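Universal stress protein (Pseudomonas aeruginosa UCBPP-PA14, PDB 7MQ5) is of unknown function but, as a putative universal stress protein with an alpha/beta fold of the HUP clan, probably takes part in stress responses. Local coordinates at residues H37-D48 against Y65-W73; D75-A83 against D111-P120. All blocks are in the same frame, centred on the assembly; numbering follows the deposited sequence. Where two conformers were deposited one is given.

Contact 1 (H37-D48 against Y65-W73)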
loop_
_atom_site.group_PDB
_atom_site.type_symbol
_atom_site.label_atom_id
_atom_site.label_comp_id
_atom_site.label_asym_id
_atom_site.label_seq_id
_atom_site.Cartn_x
_atom_site.Cartn_y
_atom_site.Cartn_z
ATOM N N HIS A 37 -10.008 1.546 -14.460
ATOM C CA HIS A 37 -9.506 2.619 -15.342
ATOM C C HIS A 37 -8.117 3.028 -14.846
ATOM O O HIS A 37 -7.883 3.011 -13.623
ATOM C CB HIS A 37 -10.467 3.800 -15.271
ATOM C CG HIS A 37 -10.003 4.948 -16.086
ATOM N ND1 HIS A 37 -10.187 5.001 -17.455
ATOM C CD2 HIS A 37 -9.337 6.066 -15.740
ATOM C CE1 HIS A 37 -9.636 6.113 -17.905
ATOM N NE2 HIS A 37 -9.108 6.782 -16.880
ATOM N N LEU A 38 -7.222 3.346 -15.774
ATOM C CA LEU A 38 -5.883 3.869 -15.432
ATOM C C LEU A 38 -5.797 5.342 -15.821
ATOM O O LEU A 38 -6.001 5.664 -17.014
ATOM C CB LEU A 38 -4.798 3.091 -16.175
ATOM C CG LEU A 38 -4.767 1.585 -15.911
ATOM C CD1 LEU A 38 -3.598 0.946 -16.656
ATOM C CD2 LEU A 38 -4.682 1.278 -14.420
ATOM N N HIS A 39 -5.486 6.207 -14.855
ATOM C CA HIS A 39 -5.188 7.630 -15.139
ATOM C C HIS A 39 -3.688 7.836 -14.958
ATOM O O HIS A 39 -3.179 7.697 -13.832
ATOM C CB HIS A 39 -6.005 8.556 -14.253
ATOM C CG HIS A 39 -5.780 9.989 -14.594
ATOM N ND1 HIS A 39 -6.256 10.536 -15.768
ATOM C CD2 HIS A 39 -5.139 10.979 -13.935
ATOM C CE1 HIS A 39 -5.917 11.810 -15.804
ATOM N NE2 HIS A 39 -5.233 12.104 -14.694
ATOM N N LEU A 40 -2.998 8.134 -16.052
ATOM C CA LEU A 40 -1.530 8.311 -16.022
ATOM C C LEU A 40 -1.206 9.787 -15.803
ATOM O O LEU A 40 -1.664 10.630 -16.597
ATOM C CB LEU A 40 -0.915 7.824 -17.335
ATOM C CG LEU A 40 -1.410 6.484 -17.878
ATOM C CD1 LEU A 40 -0.626 6.084 -19.116
ATOM C CD2 LEU A 40 -1.349 5.391 -16.827
ATOM N N LEU A 41 -0.384 10.068 -14.805
ATOM C CA LEU A 41 -0.058 11.464 -14.449
ATOM C C LEU A 41 1.448 11.683 -14.500
ATOM O O LEU A 41 2.192 10.926 -13.852
ATOM C CB LEU A 41 -0.576 11.758 -13.038
ATOM C CG LEU A 41 -0.121 13.081 -12.419
ATOM C CD1 LEU A 41 -0.731 14.266 -13.160
ATOM C CD2 LEU A 41 -0.443 13.130 -10.930
ATOM N N VAL A 42 1.863 12.726 -15.216
ATOM C CA VAL A 42 3.267 13.217 -15.144
ATOM C C VAL A 42 3.227 14.536 -14.367
ATOM O O VAL A 42 2.475 15.431 -14.767
ATOM C CB VAL A 42 3.920 13.389 -16.525
ATOM C CG1 VAL A 42 5.283 14.053 -16.393
ATOM C CG2 VAL A 42 4.031 12.065 -17.258
ATOM N N CYS A 43 4.023 14.629 -13.309
ATOM C CA CYS A 43 4.079 15.840 -12.461
ATOM C C CYS A 43 5.292 16.672 -12.873
ATOM O O CYS A 43 6.405 16.383 -12.409
ATOM C CB CYS A 43 4.167 15.470 -10.989
ATOM S SG CYS A 43 2.781 14.459 -10.429
ATOM N N GLU A 44 5.071 17.657 -13.740
ATOM C CA GLU A 44 6.177 18.508 -14.234
ATOM C C GLU A 44 5.583 19.731 -14.916
ATOM O O GLU A 44 4.507 19.611 -15.529
ATOM C CB GLU A 44 7.039 17.744 -15.240
ATOM C CG GLU A 44 8.227 18.551 -15.739
ATOM C CD GLU A 44 9.136 17.849 -16.730
ATOM O OE1 GLU A 44 9.281 16.609 -16.632
ATOM O OE2 GLU A 44 9.708 18.553 -17.594
ATOM N N LYS A 45 6.290 20.851 -14.831
ATOM C CA LYS A 45 5.844 22.091 -15.504
ATOM C C LYS A 45 6.583 22.301 -16.832
ATOM O O LYS A 45 5.923 22.662 -17.819
ATOM C CB LYS A 45 6.122 23.300 -14.606
ATOM C CG LYS A 45 5.673 24.642 -15.167
ATOM C CD LYS A 45 5.948 25.816 -14.250
ATOM C CE LYS A 45 7.420 26.144 -14.109
ATOM N NZ LYS A 45 7.645 27.340 -13.262
ATOM N N ARG A 46 7.892 22.036 -16.877
ATOM C CA ARG A 46 8.690 22.548 -18.028
ATOM C C ARG A 46 8.434 21.831 -19.361
ATOM O O ARG A 46 8.019 22.510 -20.333
ATOM C CB ARG A 46 10.185 22.491 -17.711
ATOM C CG ARG A 46 11.056 22.965 -18.870
ATOM C CD ARG A 46 12.518 23.081 -18.513
ATOM N NE ARG A 46 13.109 21.810 -18.151
ATOM C CZ ARG A 46 13.828 21.027 -18.952
ATOM N NH1 ARG A 46 14.074 21.378 -20.201
ATOM N NH2 ARG A 46 14.301 19.885 -18.485
ATOM N N ARG A 47 8.772 20.553 -19.462
ATOM C CA ARG A 47 8.704 19.899 -20.795
ATOM C C ARG A 47 7.264 19.518 -21.154
ATOM O O ARG A 47 6.492 19.172 -20.260
ATOM C CB ARG A 47 9.625 18.681 -20.827
ATOM C CG ARG A 47 11.095 19.038 -20.676
ATOM C CD ARG A 47 11.955 17.816 -20.459
ATOM N NE ARG A 47 11.587 17.152 -19.218
ATOM C CZ ARG A 47 12.150 16.042 -18.758
ATOM N NH1 ARG A 47 11.749 15.513 -17.618
ATOM N NH2 ARG A 47 13.106 15.448 -19.449
ATOM N N ASP A 48 6.936 19.584 -22.438
ATOM C CA ASP A 48 5.597 19.199 -22.949
ATOM C C ASP A 48 5.622 17.685 -23.193
ATOM O O ASP A 48 6.210 17.256 -24.189
ATOM C CB ASP A 48 5.233 19.987 -24.208
ATOM C CG ASP A 48 3.841 19.706 -24.744
ATOM O OD1 ASP A 48 3.234 18.729 -24.294
ATOM O OD2 ASP A 48 3.375 20.486 -25.610
ATOM N N TYR A 65 -6.995 -1.713 -22.218
ATOM C CA TYR A 65 -7.158 -0.917 -20.980
ATOM C C TYR A 65 -7.977 0.344 -21.259
ATOM O O TYR A 65 -7.936 0.891 -22.372
ATOM C CB TYR A 65 -5.792 -0.512 -20.419
ATOM C CG TYR A 65 -4.945 -1.671 -19.960
ATOM C CD1 TYR A 65 -5.127 -2.228 -18.707
ATOM C CD2 TYR A 65 -3.976 -2.228 -20.776
ATOM C CE1 TYR A 65 -4.372 -3.302 -18.275
ATOM C CE2 TYR A 65 -3.208 -3.302 -20.355
ATOM C CZ TYR A 65 -3.414 -3.851 -19.103
ATOM O OH TYR A 65 -2.668 -4.913 -18.672
ATOM N N SER A 66 -8.714 0.769 -20.236
ATOM C CA SER A 66 -9.384 2.090 -20.202
ATOM C C SER A 66 -8.343 3.069 -19.641
ATOM O O SER A 66 -7.854 2.823 -18.526
ATOM C CB SER A 66 -10.618 2.030 -19.352
ATOM O OG SER A 66 -11.247 3.301 -19.256
ATOM N N VAL A 67 -7.985 4.103 -20.406
ATOM C CA VAL A 67 -6.858 4.991 -20.011
ATOM C C VAL A 67 -7.177 6.460 -20.271
ATOM O O VAL A 67 -7.751 6.792 -21.314
ATOM C CB VAL A 67 -5.586 4.620 -20.796
ATOM C CG1 VAL A 67 -4.372 5.402 -20.312
ATOM C CG2 VAL A 67 -5.311 3.128 -20.775
ATOM N N SER A 68 -6.749 7.310 -19.352
ATOM C CA SER A 68 -6.727 8.783 -19.532
ATOM C C SER A 68 -5.349 9.246 -19.058
ATOM O O SER A 68 -4.655 8.494 -18.343
ATOM C CB SER A 68 -7.855 9.503 -18.830
ATOM O OG SER A 68 -7.870 9.231 -17.442
ATOM N N THR A 69 -4.941 10.427 -19.487
ATOM C CA THR A 69 -3.600 10.939 -19.130
ATOM C C THR A 69 -3.689 12.429 -18.819
ATOM O O THR A 69 -4.618 13.125 -19.300
ATOM C CB THR A 69 -2.570 10.747 -20.260
ATOM O OG1 THR A 69 -2.906 11.581 -21.370
ATOM C CG2 THR A 69 -2.456 9.322 -20.750
ATOM N N ASN A 70 -2.707 12.896 -18.074
ATOM C CA ASN A 70 -2.603 14.338 -17.820
ATOM C C ASN A 70 -1.194 14.677 -17.344
ATOM O O ASN A 70 -0.520 13.834 -16.756
ATOM C CB ASN A 70 -3.611 14.814 -16.776
ATOM C CG ASN A 70 -3.753 16.320 -16.743
ATOM O OD1 ASN A 70 -3.656 16.994 -17.769
ATOM N ND2 ASN A 70 -4.014 16.854 -15.567
ATOM N N GLN A 71 -0.799 15.904 -17.623
ATOM C CA GLN A 71 0.437 16.487 -17.086
ATOM C C GLN A 71 -0.004 17.673 -16.232
ATOM O O GLN A 71 -0.825 18.467 -16.705
ATOM C CB GLN A 71 1.382 16.916 -18.200
ATOM C CG GLN A 71 2.646 17.547 -17.659
ATOM C CD GLN A 71 3.644 17.899 -18.731
ATOM O OE1 GLN A 71 3.515 17.489 -19.887
ATOM N NE2 GLN A 71 4.661 18.651 -18.337
ATOM N N ALA A 72 0.507 17.768 -15.012
ATOM C CA ALA A 72 0.098 18.845 -14.093
ATOM C C ALA A 72 1.253 19.209 -13.171
ATOM O O ALA A 72 2.226 18.441 -13.043
ATOM C CB ALA A 72 -1.090 18.384 -13.285
ATOM N N TRP A 73 1.126 20.368 -12.547
ATOM C CA TRP A 73 2.111 20.795 -11.537
ATOM C C TRP A 73 1.521 21.915 -10.705
ATOM O O TRP A 73 1.198 22.971 -11.280
ATOM C CB TRP A 73 3.440 21.277 -12.135
ATOM C CG TRP A 73 4.351 21.672 -11.017
ATOM C CD1 TRP A 73 4.491 22.903 -10.442
ATOM C CD2 TRP A 73 5.114 20.765 -10.208
ATOM N NE1 TRP A 73 5.326 22.825 -9.361
ATOM C CE2 TRP A 73 5.726 21.525 -9.191
ATOM C CE3 TRP A 73 5.380 19.391 -10.274
ATOM C CZ2 TRP A 73 6.581 20.951 -8.249
ATOM C CZ3 TRP A 73 6.224 18.830 -9.342
ATOM C CH2 TRP A 73 6.811 19.598 -8.339
#
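His-37 and Ser-66 open a parallel strand pair, the two strands of a beta-alpha-beta crossover in the alpha/beta sheet of this universal stress protein. Helix 50-62 makes the connection, and strand 67-72 is an edge strand within the chain. His-37 uses both ring nitrogens: ND1 bonds Ser-66 OG at 2.7 Å and NE2 bonds Ser-68 OG at 2.8 Å. With CG anti to the backbone N (chi1 178°), the ring lies along the neighbouring strand and meets both hydroxyls at its edge. Leu-38 N then donates to Ser-66 O, and Leu-38 O accepts from Ser-68 N. His-39 repeats the reach, its ND1 lying 2.7 Å from Ser-68 OG. That hydroxyl is thus held between two imidazoles, while His-39 NE2 bonds Glu-84 of helix 77-88. Leu-40 turns to the other face, its CG 4.0 Å from Val-67 CG1, under helix 50-62. Leu-41 CD1 packs on Ala-72 CB, and Val-42 carries on the backbone ladder to Asn-70 and Ala-72. Cys-43 CB lies 4.2 Å from Trp-73 CE3. Past the strand, Arg-47 grips the Glu-44 carboxylate side-on, NE and NH1 each to one oxygen; NH1 also salt-bridges Asp-17. The turn is tied to the edge strand by Gln-71: its NE2 meets Glu-44 O from above the carbonyl plane at 3.0 Å and Arg-47 O almost head-on at 2.7 Å.

Contact 2 (D75-A83 against D111-P120)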
loop_
_atom_site.group_PDB
_atom_site.type_symbol
_atom_site.label_atom_id
_atom_site.label_comp_id
_atom_site.label_asym_id
_atom_site.label_seq_id
_atom_site.Cartn_x
_atom_site.Cartn_y
_atom_site.Cartn_z
ATOM N N ASP A 75 2.615 23.505 -6.838
ATOM C CA ASP A 75 3.267 23.649 -5.509
ATOM C C ASP A 75 4.310 22.561 -5.252
ATOM O O ASP A 75 5.478 22.914 -4.999
ATOM C CB ASP A 75 2.208 23.709 -4.406
ATOM C CG ASP A 75 1.328 24.947 -4.492
ATOM O OD1 ASP A 75 1.841 25.995 -4.917
ATOM O OD2 ASP A 75 0.127 24.843 -4.167
ATOM N N SER A 76 3.907 21.295 -5.267
ATOM C CA SER A 76 4.860 20.216 -4.921
ATOM C C SER A 76 4.434 18.919 -5.597
ATOM O O SER A 76 3.303 18.831 -6.107
ATOM C CB SER A 76 4.935 20.017 -3.425
ATOM O OG SER A 76 3.715 19.463 -2.947
ATOM N N LEU A 77 5.306 17.930 -5.550
ATOM C CA LEU A 77 5.012 16.623 -6.166
ATOM C C LEU A 77 3.831 15.962 -5.436
ATOM O O LEU A 77 2.833 15.626 -6.094
ATOM C CB LEU A 77 6.288 15.783 -6.099
ATOM C CG LEU A 77 6.173 14.367 -6.646
ATOM C CD1 LEU A 77 5.753 14.380 -8.102
ATOM C CD2 LEU A 77 7.500 13.638 -6.492
ATOM N N HIS A 78 3.891 15.856 -4.112
ATOM C CA HIS A 78 2.774 15.159 -3.425
ATOM C C HIS A 78 1.459 15.938 -3.581
ATOM O O HIS A 78 0.405 15.296 -3.691
ATOM C CB HIS A 78 3.102 14.888 -1.959
ATOM C CG HIS A 78 3.061 16.092 -1.087
ATOM N ND1 HIS A 78 4.124 16.962 -0.985
ATOM C CD2 HIS A 78 2.095 16.559 -0.271
ATOM C CE1 HIS A 78 3.810 17.923 -0.138
ATOM N NE2 HIS A 78 2.566 17.702 0.309
ATOM N N GLN A 79 1.503 17.266 -3.584
ATOM C CA GLN A 79 0.237 18.028 -3.735
ATOM C C GLN A 79 -0.332 17.839 -5.144
ATOM O O GLN A 79 -1.570 17.760 -5.286
ATOM C CB GLN A 79 0.466 19.494 -3.395
ATOM C CG GLN A 79 0.578 19.712 -1.896
ATOM C CD GLN A 79 0.973 21.121 -1.565
ATOM O OE1 GLN A 79 0.165 21.905 -1.077
ATOM N NE2 GLN A 79 2.208 21.464 -1.889
ATOM N N THR A 80 0.537 17.758 -6.150
ATOM C CA THR A 80 0.067 17.551 -7.543
ATOM C C THR A 80 -0.617 16.181 -7.644
ATOM O O THR A 80 -1.711 16.069 -8.236
ATOM C CB THR A 80 1.230 17.669 -8.529
ATOM O OG1 THR A 80 1.820 18.962 -8.410
ATOM C CG2 THR A 80 0.783 17.449 -9.951
ATOM N N ILE A 81 0.003 15.172 -7.042
ATOM C CA ILE A 81 -0.575 13.802 -7.057
ATOM C C ILE A 81 -1.931 13.786 -6.339
ATOM O O ILE A 81 -2.898 13.231 -6.893
ATOM C CB ILE A 81 0.416 12.817 -6.419
ATOM C CG1 ILE A 81 1.703 12.753 -7.239
ATOM C CG2 ILE A 81 -0.220 11.450 -6.259
ATOM C CD1 ILE A 81 2.841 12.050 -6.558
ATOM N N ILE A 82 -2.006 14.344 -5.128
ATOM C CA ILE A 82 -3.303 14.302 -4.392
ATOM C C ILE A 82 -4.358 15.135 -5.137
ATOM O O ILE A 82 -5.513 14.680 -5.217
ATOM C CB ILE A 82 -3.097 14.716 -2.925
ATOM C CG1 ILE A 82 -2.262 13.655 -2.200
ATOM C CG2 ILE A 82 -4.427 14.971 -2.231
ATOM C CD1 ILE A 82 -1.772 14.065 -0.839
ATOM N N ALA A 83 -3.985 16.284 -5.704
ATOM C CA ALA A 83 -4.991 17.074 -6.453
ATOM C C ALA A 83 -5.523 16.245 -7.629
ATOM O O ALA A 83 -6.727 16.342 -7.945
ATOM C CB ALA A 83 -4.413 18.387 -6.919
ATOM N N ASP A 111 9.255 13.830 0.310
ATOM C CA ASP A 111 8.002 14.102 -0.443
ATOM C C ASP A 111 7.134 12.831 -0.457
ATOM O O ASP A 111 5.905 12.954 -0.365
ATOM C CB ASP A 111 8.278 14.645 -1.842
ATOM C CG ASP A 111 7.021 15.205 -2.485
ATOM O OD1 ASP A 111 6.621 16.344 -2.130
ATOM O OD2 ASP A 111 6.407 14.461 -3.244
ATOM N N ASP A 112 7.755 11.651 -0.571
ATOM C CA ASP A 112 7.012 10.362 -0.491
ATOM C C ASP A 112 6.267 10.299 0.850
ATOM O O ASP A 112 5.112 9.843 0.898
ATOM C CB ASP A 112 7.955 9.151 -0.510
ATOM C CG ASP A 112 8.625 8.780 -1.823
ATOM O OD1 ASP A 112 8.034 9.067 -2.874
ATOM O OD2 ASP A 112 9.743 8.151 -1.768
ATOM N N TRP A 113 6.924 10.732 1.921
ATOM C CA TRP A 113 6.281 10.703 3.256
ATOM C C TRP A 113 5.076 11.646 3.293
ATOM O O TRP A 113 4.061 11.278 3.907
ATOM C CB TRP A 113 7.304 10.981 4.358
ATOM C CG TRP A 113 7.964 9.719 4.820
ATOM C CD1 TRP A 113 9.263 9.320 4.688
ATOM C CD2 TRP A 113 7.265 8.608 5.402
ATOM N NE1 TRP A 113 9.421 8.067 5.228
ATOM C CE2 TRP A 113 8.204 7.589 5.629
ATOM C CE3 TRP A 113 5.922 8.382 5.715
ATOM C CZ2 TRP A 113 7.848 6.385 6.236
ATOM C CZ3 TRP A 113 5.561 7.179 6.275
ATOM C CH2 TRP A 113 6.518 6.201 6.537
ATOM N N LYS A 114 5.162 12.813 2.658
ATOM C CA LYS A 114 4.006 13.745 2.663
ATOM C C LYS A 114 2.862 13.127 1.849
ATOM O O LYS A 114 1.705 13.270 2.252
ATOM C CB LYS A 114 4.448 15.117 2.157
ATOM C CG LYS A 114 5.334 15.863 3.146
ATOM C CD LYS A 114 5.828 17.203 2.667
ATOM C CE LYS A 114 6.672 17.905 3.710
ATOM N NZ LYS A 114 7.226 19.169 3.185
ATOM N N LEU A 115 3.189 12.440 0.758
ATOM C CA LEU A 115 2.136 11.757 -0.030
ATOM C C LEU A 115 1.448 10.715 0.860
ATOM O O LEU A 115 0.205 10.645 0.882
ATOM C CB LEU A 115 2.758 11.086 -1.259
ATOM C CG LEU A 115 1.806 10.215 -2.071
ATOM C CD1 LEU A 115 0.646 11.028 -2.607
ATOM C CD2 LEU A 115 2.550 9.514 -3.193
ATOM N N LEU A 116 2.236 9.893 1.543
ATOM C CA LEU A 116 1.624 8.836 2.388
ATOM C C LEU A 116 0.814 9.425 3.542
ATOM O O LEU A 116 -0.207 8.847 3.914
ATOM C CB LEU A 116 2.722 7.932 2.938
ATOM C CG LEU A 116 3.393 7.034 1.909
ATOM C CD1 LEU A 116 4.545 6.278 2.531
ATOM C CD2 LEU A 116 2.396 6.076 1.281
ATOM N N ARG A 117 1.274 10.538 4.103
ATOM C CA ARG A 117 0.569 11.177 5.236
ATOM C C ARG A 117 -0.805 11.686 4.792
ATOM O O ARG A 117 -1.813 11.336 5.437
ATOM C CB ARG A 117 1.457 12.316 5.746
ATOM C CG ARG A 117 0.889 13.089 6.921
ATOM C CD ARG A 117 1.973 13.959 7.534
ATOM N NE ARG A 117 3.122 13.166 7.960
ATOM C CZ ARG A 117 4.337 13.173 7.410
ATOM N NH1 ARG A 117 4.634 13.982 6.405
ATOM N NH2 ARG A 117 5.273 12.382 7.903
ATOM N N PHE A 118 -0.846 12.390 3.660
ATOM C CA PHE A 118 -2.081 13.130 3.279
ATOM C C PHE A 118 -2.972 12.416 2.270
ATOM O O PHE A 118 -4.102 12.887 2.096
ATOM C CB PHE A 118 -1.698 14.535 2.811
ATOM C CG PHE A 118 -1.166 15.378 3.939
ATOM C CD1 PHE A 118 -2.009 15.797 4.960
ATOM C CD2 PHE A 118 0.175 15.712 4.011
ATOM C CE1 PHE A 118 -1.526 16.549 6.023
ATOM C CE2 PHE A 118 0.656 16.470 5.067
ATOM C CZ PHE A 118 -0.193 16.884 6.073
ATOM N N ALA A 119 -2.514 11.343 1.635
ATOM C CA ALA A 119 -3.378 10.722 0.607
ATOM C C ALA A 119 -4.651 10.179 1.239
ATOM O O ALA A 119 -4.583 9.360 2.156
ATOM C CB ALA A 119 -2.631 9.632 -0.103
ATOM N N PRO A 120 -5.839 10.549 0.714
ATOM C CA PRO A 120 -7.096 10.057 1.281
ATOM C C PRO A 120 -7.582 8.761 0.624
ATOM O O PRO A 120 -8.766 8.571 0.400
ATOM C CB PRO A 120 -8.042 11.233 1.018
ATOM C CG PRO A 120 -7.570 11.771 -0.307
ATOM C CD PRO A 120 -6.063 11.610 -0.289
HETATM O O HOH W 1 7.957 18.358 -4.520
#
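Helices 77-83 and 111-118 run in roughly the same direction, their axes 8.8 Å apart at closest approach and inclined at 33°, with the CA atoms of His-78 and Leu-115 4.8 Å from each other. The polar end of this helix pair is built on Asp-111. Its OD1 accepts a hydrogen bond of 2.8 Å from His-78 ND1, with an N-H...O angle of 166°. The oxygen lies at the edge of the imidazole, close to the ring plane, yet the donor comes in from above the carboxylate plane. His-78 N adds a weak bond to the same oxygen. The carboxylate faces the first turn of helix 77-83, where the helix dipole would probably favour its negative charge. A water accepts from Leu-77 N and donates weakly to Asp-111 OD1. Ser-76 is the N-cap, its OG taking bonds from Gln-79 N and NE2.

The His-78 ring is also held from one face. Lys-114 CB sits almost exactly over its centre, 3.5 Å from the centroid, in a CH-pi contact. Chi1 of 74° sets CG between the backbone N and the carbonyl carbon, and the ring's turn about CB-CG then brings ND1 to Asp-111.

Further along, the contact becomes apolar. Leu-115 CD1 touches two successive isoleucines, 3.8 Å from Ile-81 CG2 and 3.9 Å from Ile-82 CG1. Ile-82 CD1 touches Phe-118 CB at 3.7 Å, where the second helix ends.

The pair packs on the sheet of this alpha/beta fold. Leu-77, Ile-81 and Leu-115 rest on strand 92-96. Helix 277-287 closes the far end, against Ile-82 and Pro-120.

Overall arrangement
Contact 1 forms one margin of the sheet, while contact 2 is a helix pair lying on it nearer the centre of the chain. Both are partly buried. Their centres are about 16 Å apart, and strand 67-72 leads directly into helix 77-88, so one follows the other along the chain. They meet where Cys-43 CB packs 3.5 Å from Leu-77 CD1 and Cys-43 SG lies against Thr-80 CG2. Contact 1 is carried by a continuous backbone ladder with histidine-serine bonds on one face. Contact 2 has no backbone-to-backbone bonds across it and relies on side chains, with a histidine-carboxylate bond at one end and aliphatic packing at the other.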